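Local coordinates for SusD superfamily protein (Bacteroides fragilis, PDB 3L22) that probably binds glycans at the bacterial outer membrane, as a SusD-family partner in nutrient uptake, and also binds zinc ions, at residues 45-57 and 386-400. Numbering follows the deposited sequence.
Sequences SYLVFDNRGDDVI and RLEFIGEGIRGIDIM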
loop_
_atom_site.group_PDB
_atom_site.type_symbol
_atom_site.label_atom_id
_atom_site.label_comp_id
_atom_site.label_asym_id
_atom_site.label_seq_id
_atom_site.Cartn_x
_atom_site.Cartn_y
_atom_site.Cartn_z
ATOM N N SER A 45 -2.680 -4.653 -8.622
ATOM C CA SER A 45 -2.132 -5.117 -7.323
ATOM C C SER A 45 -2.375 -4.151 -6.176
ATOM O O SER A 45 -2.455 -4.566 -5.003
ATOM C CB SER A 45 -0.661 -5.548 -7.441
ATOM O OG SER A 45 -0.547 -6.639 -8.383
ATOM N N TYR A 46 -2.634 -2.878 -6.482
ATOM C CA TYR A 46 -3.109 -1.956 -5.465
ATOM C C TYR A 46 -4.585 -2.193 -5.196
ATOM O O TYR A 46 -5.012 -2.256 -4.045
ATOM C CB TYR A 46 -2.909 -0.551 -5.985
ATOM C CG TYR A 46 -3.218 0.669 -5.121
ATOM C CD1 TYR A 46 -2.251 1.225 -4.302
ATOM C CD2 TYR A 46 -4.435 1.307 -5.200
ATOM C CE1 TYR A 46 -2.482 2.389 -3.574
ATOM C CE2 TYR A 46 -4.694 2.477 -4.483
ATOM C CZ TYR A 46 -3.699 3.024 -3.698
ATOM O OH TYR A 46 -3.926 4.218 -3.073
ATOM N N LEU A 47 -5.363 -2.344 -6.270
ATOM C CA LEU A 47 -6.770 -2.685 -6.175
ATOM C C LEU A 47 -7.003 -3.977 -5.376
ATOM O O LEU A 47 -8.030 -4.110 -4.700
ATOM C CB LEU A 47 -7.387 -2.827 -7.578
ATOM C CG LEU A 47 -7.611 -1.492 -8.292
ATOM C CD1 LEU A 47 -7.547 -1.620 -9.830
ATOM C CD2 LEU A 47 -8.899 -0.843 -7.815
ATOM N N VAL A 48 -6.054 -4.916 -5.458
ATOM C CA VAL A 48 -6.104 -6.133 -4.672
ATOM C C VAL A 48 -6.332 -5.854 -3.193
ATOM O O VAL A 48 -7.148 -6.524 -2.577
ATOM C CB VAL A 48 -4.828 -7.011 -4.881
ATOM C CG1 VAL A 48 -4.579 -7.945 -3.676
ATOM C CG2 VAL A 48 -4.963 -7.762 -6.173
ATOM N N PHE A 49 -5.646 -4.855 -2.638
ATOM C CA PHE A 49 -5.782 -4.579 -1.202
ATOM C C PHE A 49 -7.140 -3.992 -0.803
ATOM O O PHE A 49 -7.601 -4.256 0.316
ATOM C CB PHE A 49 -4.564 -3.827 -0.662
ATOM C CG PHE A 49 -3.306 -4.632 -0.815
ATOM C CD1 PHE A 49 -3.085 -5.753 -0.005
ATOM C CD2 PHE A 49 -2.394 -4.350 -1.812
ATOM C CE1 PHE A 49 -1.945 -6.544 -0.159
ATOM C CE2 PHE A 49 -1.245 -5.139 -1.965
ATOM C CZ PHE A 49 -1.033 -6.235 -1.131
ATOM N N ASP A 50 -7.814 -3.282 -1.705
ATOM C CA ASP A 50 -9.189 -2.874 -1.455
ATOM C C ASP A 50 -10.153 -4.007 -1.641
ATOM O O ASP A 50 -11.093 -4.133 -0.859
ATOM C CB ASP A 50 -9.568 -1.681 -2.298
ATOM C CG ASP A 50 -8.818 -0.424 -1.838
ATOM O OD1 ASP A 50 -9.102 0.041 -0.688
ATOM O OD2 ASP A 50 -7.895 0.016 -2.562
ATOM N N ASN A 51 -9.943 -4.826 -2.668
ATOM C CA ASN A 51 -10.778 -6.007 -2.870
ATOM C C ASN A 51 -10.703 -7.017 -1.719
ATOM O O ASN A 51 -11.704 -7.659 -1.378
ATOM C CB ASN A 51 -10.420 -6.697 -4.189
ATOM C CG ASN A 51 -11.176 -6.093 -5.385
ATOM O OD1 ASN A 51 -12.242 -6.579 -5.747
ATOM N ND2 ASN A 51 -10.640 -5.011 -5.964
ATOM N N ARG A 52 -9.537 -7.160 -1.106
ATOM C CA ARG A 52 -9.407 -8.026 0.060
ATOM C C ARG A 52 -10.169 -7.508 1.249
ATOM O O ARG A 52 -10.664 -8.306 2.042
ATOM C CB ARG A 52 -7.936 -8.323 0.381
ATOM C CG ARG A 52 -7.339 -9.256 -0.650
ATOM C CD ARG A 52 -5.849 -9.611 -0.466
ATOM N NE ARG A 52 -5.439 -10.096 0.852
ATOM C CZ ARG A 52 -5.610 -11.325 1.340
ATOM N NH1 ARG A 52 -6.232 -12.284 0.652
ATOM N NH2 ARG A 52 -5.136 -11.604 2.559
ATOM N N GLY A 53 -10.343 -6.203 1.329
ATOM C CA GLY A 53 -11.094 -5.576 2.379
ATOM C C GLY A 53 -12.609 -5.687 2.320
ATOM O O GLY A 53 -13.168 -6.435 1.518
ATOM N N ASP A 54 -13.247 -4.891 3.168
ATOM C CA ASP A 54 -14.643 -5.004 3.493
ATOM C C ASP A 54 -15.399 -3.662 3.369
ATOM O O ASP A 54 -16.549 -3.532 3.817
ATOM C CB ASP A 54 -14.753 -5.546 4.929
ATOM C CG ASP A 54 -14.046 -4.639 5.958
ATOM O OD1 ASP A 54 -13.496 -3.580 5.573
ATOM O OD2 ASP A 54 -14.004 -4.998 7.154
ATOM N N ASP A 55 -14.770 -2.694 2.716
ATOM C CA ASP A 55 -15.342 -1.355 2.573
ATOM C C ASP A 55 -15.850 -1.036 1.174
ATOM O O ASP A 55 -16.639 -0.106 1.006
ATOM C CB ASP A 55 -14.317 -0.349 3.041
ATOM C CG ASP A 55 -14.107 -0.422 4.550
ATOM O OD1 ASP A 55 -15.105 -0.696 5.295
ATOM O OD2 ASP A 55 -12.965 -0.197 5.001
ATOM N N VAL A 56 -15.356 -1.781 0.186
ATOM C CA VAL A 56 -15.869 -1.778 -1.182
ATOM C C VAL A 56 -16.342 -3.182 -1.482
ATOM O O VAL A 56 -15.989 -4.101 -0.729
ATOM C CB VAL A 56 -14.786 -1.298 -2.194
ATOM C CG1 VAL A 56 -14.553 0.207 -2.002
ATOM C CG2 VAL A 56 -13.464 -2.098 -2.095
ATOM N N ILE A 57 -17.177 -3.318 -2.530
ATOM C CA ILE A 57 -17.599 -4.613 -3.039
ATOM C C ILE A 57 -17.297 -4.720 -4.505
ATOM O O ILE A 57 -17.373 -3.743 -5.219
ATOM C CB ILE A 57 -19.111 -4.902 -2.847
ATOM C CG1 ILE A 57 -19.995 -3.752 -3.403
ATOM C CG2 ILE A 57 -19.351 -5.164 -1.409
ATOM C CD1 ILE A 57 -21.516 -4.064 -3.446
ATOM N N ARG A 386 -10.500 3.455 7.924
ATOM C CA ARG A 386 -11.328 2.830 6.894
ATOM C C ARG A 386 -11.977 3.865 5.963
ATOM O O ARG A 386 -11.986 3.693 4.719
ATOM C CB ARG A 386 -12.390 1.937 7.554
ATOM C CG ARG A 386 -11.820 0.672 8.164
ATOM C CD ARG A 386 -12.860 -0.107 8.952
ATOM N NE ARG A 386 -13.839 -0.719 8.062
ATOM C CZ ARG A 386 -14.837 -1.501 8.452
ATOM N NH1 ARG A 386 -15.043 -1.770 9.746
ATOM N NH2 ARG A 386 -15.666 -1.996 7.548
ATOM N N LEU A 387 -12.477 4.945 6.548
ATOM C CA LEU A 387 -13.125 6.012 5.770
ATOM C C LEU A 387 -12.094 6.889 5.058
ATOM O O LEU A 387 -12.206 7.140 3.864
ATOM C CB LEU A 387 -14.062 6.860 6.652
ATOM C CG LEU A 387 -14.768 8.060 5.997
ATOM C CD1 LEU A 387 -15.628 7.596 4.807
ATOM C CD2 LEU A 387 -15.623 8.844 6.996
ATOM N N GLU A 388 -11.083 7.328 5.774
ATOM C CA GLU A 388 -10.035 8.120 5.142
ATOM C C GLU A 388 -9.385 7.404 3.946
ATOM O O GLU A 388 -9.111 8.076 2.967
ATOM C CB GLU A 388 -8.976 8.521 6.160
ATOM C CG GLU A 388 -7.967 9.600 5.707
ATOM C CD GLU A 388 -8.542 11.007 5.595
ATOM O OE1 GLU A 388 -9.474 11.383 6.360
ATOM O OE2 GLU A 388 -8.037 11.745 4.723
ATOM N N PHE A 389 -9.147 6.080 4.034
ATOM C CA PHE A 389 -8.388 5.339 3.036
ATOM C C PHE A 389 -9.180 4.349 2.197
ATOM O O PHE A 389 -8.620 3.471 1.528
ATOM C CB PHE A 389 -7.128 4.743 3.696
ATOM C CG PHE A 389 -6.208 5.804 4.118
ATOM C CD1 PHE A 389 -5.481 6.501 3.160
ATOM C CD2 PHE A 389 -6.169 6.234 5.430
ATOM C CE1 PHE A 389 -4.665 7.561 3.537
ATOM C CE2 PHE A 389 -5.374 7.289 5.795
ATOM C CZ PHE A 389 -4.644 7.961 4.840
ATOM N N ILE A 390 -10.495 4.554 2.149
ATOM C CA ILE A 390 -11.337 3.789 1.255
ATOM C C ILE A 390 -10.814 3.964 -0.165
ATOM O O ILE A 390 -10.591 5.084 -0.635
ATOM C CB ILE A 390 -12.848 4.148 1.397
ATOM C CG1 ILE A 390 -13.718 3.138 0.619
ATOM C CG2 ILE A 390 -13.179 5.608 0.976
ATOM C CD1 ILE A 390 -15.258 3.192 0.996
ATOM N N GLY A 391 -10.584 2.837 -0.837
ATOM C CA GLY A 391 -10.038 2.853 -2.196
ATOM C C GLY A 391 -8.552 3.126 -2.353
ATOM O O GLY A 391 -8.074 3.317 -3.502
ATOM N N GLU A 392 -7.796 3.142 -1.259
ATOM C CA GLU A 392 -6.377 3.580 -1.330
ATOM C C GLU A 392 -5.349 2.499 -0.913
ATOM O O GLU A 392 -4.286 2.791 -0.405
ATOM C CB GLU A 392 -6.163 4.902 -0.560
ATOM C CG GLU A 392 -6.775 6.090 -1.290
ATOM C CD GLU A 392 -6.505 7.438 -0.627
ATOM O OE1 GLU A 392 -5.351 7.706 -0.178
ATOM O OE2 GLU A 392 -7.471 8.225 -0.539
ATOM N N GLY A 393 -5.660 1.244 -1.176
ATOM C CA GLY A 393 -4.636 0.194 -1.198
ATOM C C GLY A 393 -4.203 -0.239 0.183
ATOM O O GLY A 393 -3.111 -0.755 0.328
ATOM N N ILE A 394 -5.082 -0.065 1.178
ATOM C CA ILE A 394 -4.706 -0.193 2.582
ATOM C C ILE A 394 -5.574 -1.162 3.364
ATOM O O ILE A 394 -5.044 -1.897 4.217
ATOM C CB ILE A 394 -4.695 1.209 3.293
ATOM C CG1 ILE A 394 -3.429 1.995 2.921
ATOM C CG2 ILE A 394 -4.749 1.089 4.794
ATOM C CD1 ILE A 394 -3.498 3.543 3.300
ATOM N N ARG A 395 -6.883 -1.203 3.093
ATOM C CA ARG A 395 -7.763 -1.881 4.020
ATOM C C ARG A 395 -7.436 -3.373 4.302
ATOM O O ARG A 395 -7.430 -3.837 5.468
ATOM C CB ARG A 395 -9.199 -1.734 3.539
ATOM C CG ARG A 395 -10.219 -2.457 4.419
ATOM C CD ARG A 395 -10.218 -1.910 5.835
ATOM N NE ARG A 395 -11.164 -2.598 6.687
ATOM C CZ ARG A 395 -11.020 -2.776 7.995
ATOM N NH1 ARG A 395 -9.981 -2.289 8.674
ATOM N NH2 ARG A 395 -11.941 -3.454 8.653
ATOM N N GLY A 396 -7.184 -4.111 3.235
ATOM C CA GLY A 396 -6.875 -5.528 3.341
ATOM C C GLY A 396 -5.546 -5.773 4.052
ATOM O O GLY A 396 -5.334 -6.856 4.599
ATOM N N ILE A 397 -4.656 -4.774 4.059
ATOM C CA ILE A 397 -3.409 -4.881 4.819
ATOM C C ILE A 397 -3.693 -4.682 6.316
ATOM O O ILE A 397 -3.178 -5.424 7.153
ATOM C CB ILE A 397 -2.347 -3.880 4.333
ATOM C CG1 ILE A 397 -1.950 -4.237 2.888
ATOM C CG2 ILE A 397 -1.163 -3.866 5.266
ATOM C CD1 ILE A 397 -1.036 -3.238 2.157
ATOM N N ASP A 398 -4.511 -3.692 6.667
ATOM C CA ASP A 398 -4.785 -3.436 8.086
ATOM C C ASP A 398 -5.487 -4.638 8.731
ATOM O O ASP A 398 -5.129 -5.065 9.851
ATOM C CB ASP A 398 -5.605 -2.150 8.267
ATOM C CG ASP A 398 -4.774 -0.864 8.143
ATOM O OD1 ASP A 398 -3.503 -0.897 8.154
ATOM O OD2 ASP A 398 -5.399 0.222 8.070
ATOM N N ILE A 399 -6.430 -5.240 8.002
ATOM C CA ILE A 399 -7.155 -6.416 8.516
ATOM C C ILE A 399 -6.168 -7.575 8.771
ATOM O O ILE A 399 -6.152 -8.227 9.836
ATOM C CB ILE A 399 -8.234 -6.876 7.509
ATOM C CG1 ILE A 399 -9.382 -5.845 7.454
ATOM C CG2 ILE A 399 -8.780 -8.255 7.878
ATOM C CD1 ILE A 399 -10.397 -5.989 6.250
HETATM N N MSE A 400 -5.357 -7.835 7.751
HETATM C CA MSE A 400 -4.454 -8.949 7.815
HETATM C C MSE A 400 -3.366 -8.756 8.876
HETATM O O MSE A 400 -3.117 -9.681 9.638
HETATM C CB MSE A 400 -3.795 -9.206 6.482
HETATM C CG MSE A 400 -3.220 -10.610 6.382
HETATM SE SE MSE A 400 -2.417 -10.675 4.643
HETATM C CE MSE A 400 -2.407 -12.616 4.399
HETATM O O HOH W 1 -7.863 0.929 1.363
HETATM O O HOH W 2 -8.439 1.059 -5.031
HETATM O O HOH W 3 -3.959 -8.388 2.536
HETATM O O HOH W 4 -11.180 1.244 3.741
#
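A salt-bridge network of Asp54, Asp55, Arg386 and Arg395 holds the loop after helix 44-52 against two helix ends, those of 374-388 and 395-401. Arg395, its chain turned about the CB-CG bond (chi2 61°), meets Asp54 side-on: NE reaches OD1 at 2.8 Å, almost straight, and NH2 reaches the syn lone pair of OD2. Arg386 is also side-on, but its NE and NH2 both converge on Asp55 OD1, NH2 at 2.7 Å. The Arg395 guanidinium lies between Ile399 CG1 on one face and Arg386 CD on the other. In this SusD-family fold the contact joins an early helix to the glycine-rich linker 389-394, whose type II turn runs from Phe389 to Glu392. Asp50 enters that linker: OD2 takes the N-H of Gly393 at 2.9 Å, while a water on OD1 bridges to Phe389 O and Arg395 N. Gly393 CA sits 3.8 Å from the centroid of the Tyr46 ring, over its face; Tyr46 OH hydrogen-bonds Pro323 O, outside the two segments. Helix segments 45-52 and 395-400 cross at 55°, and there Gly396 N donates to Phe49 O (3.0 Å). Ile397 CD1 covers one face of the Phe49 ring, 4.0 Å from its centroid.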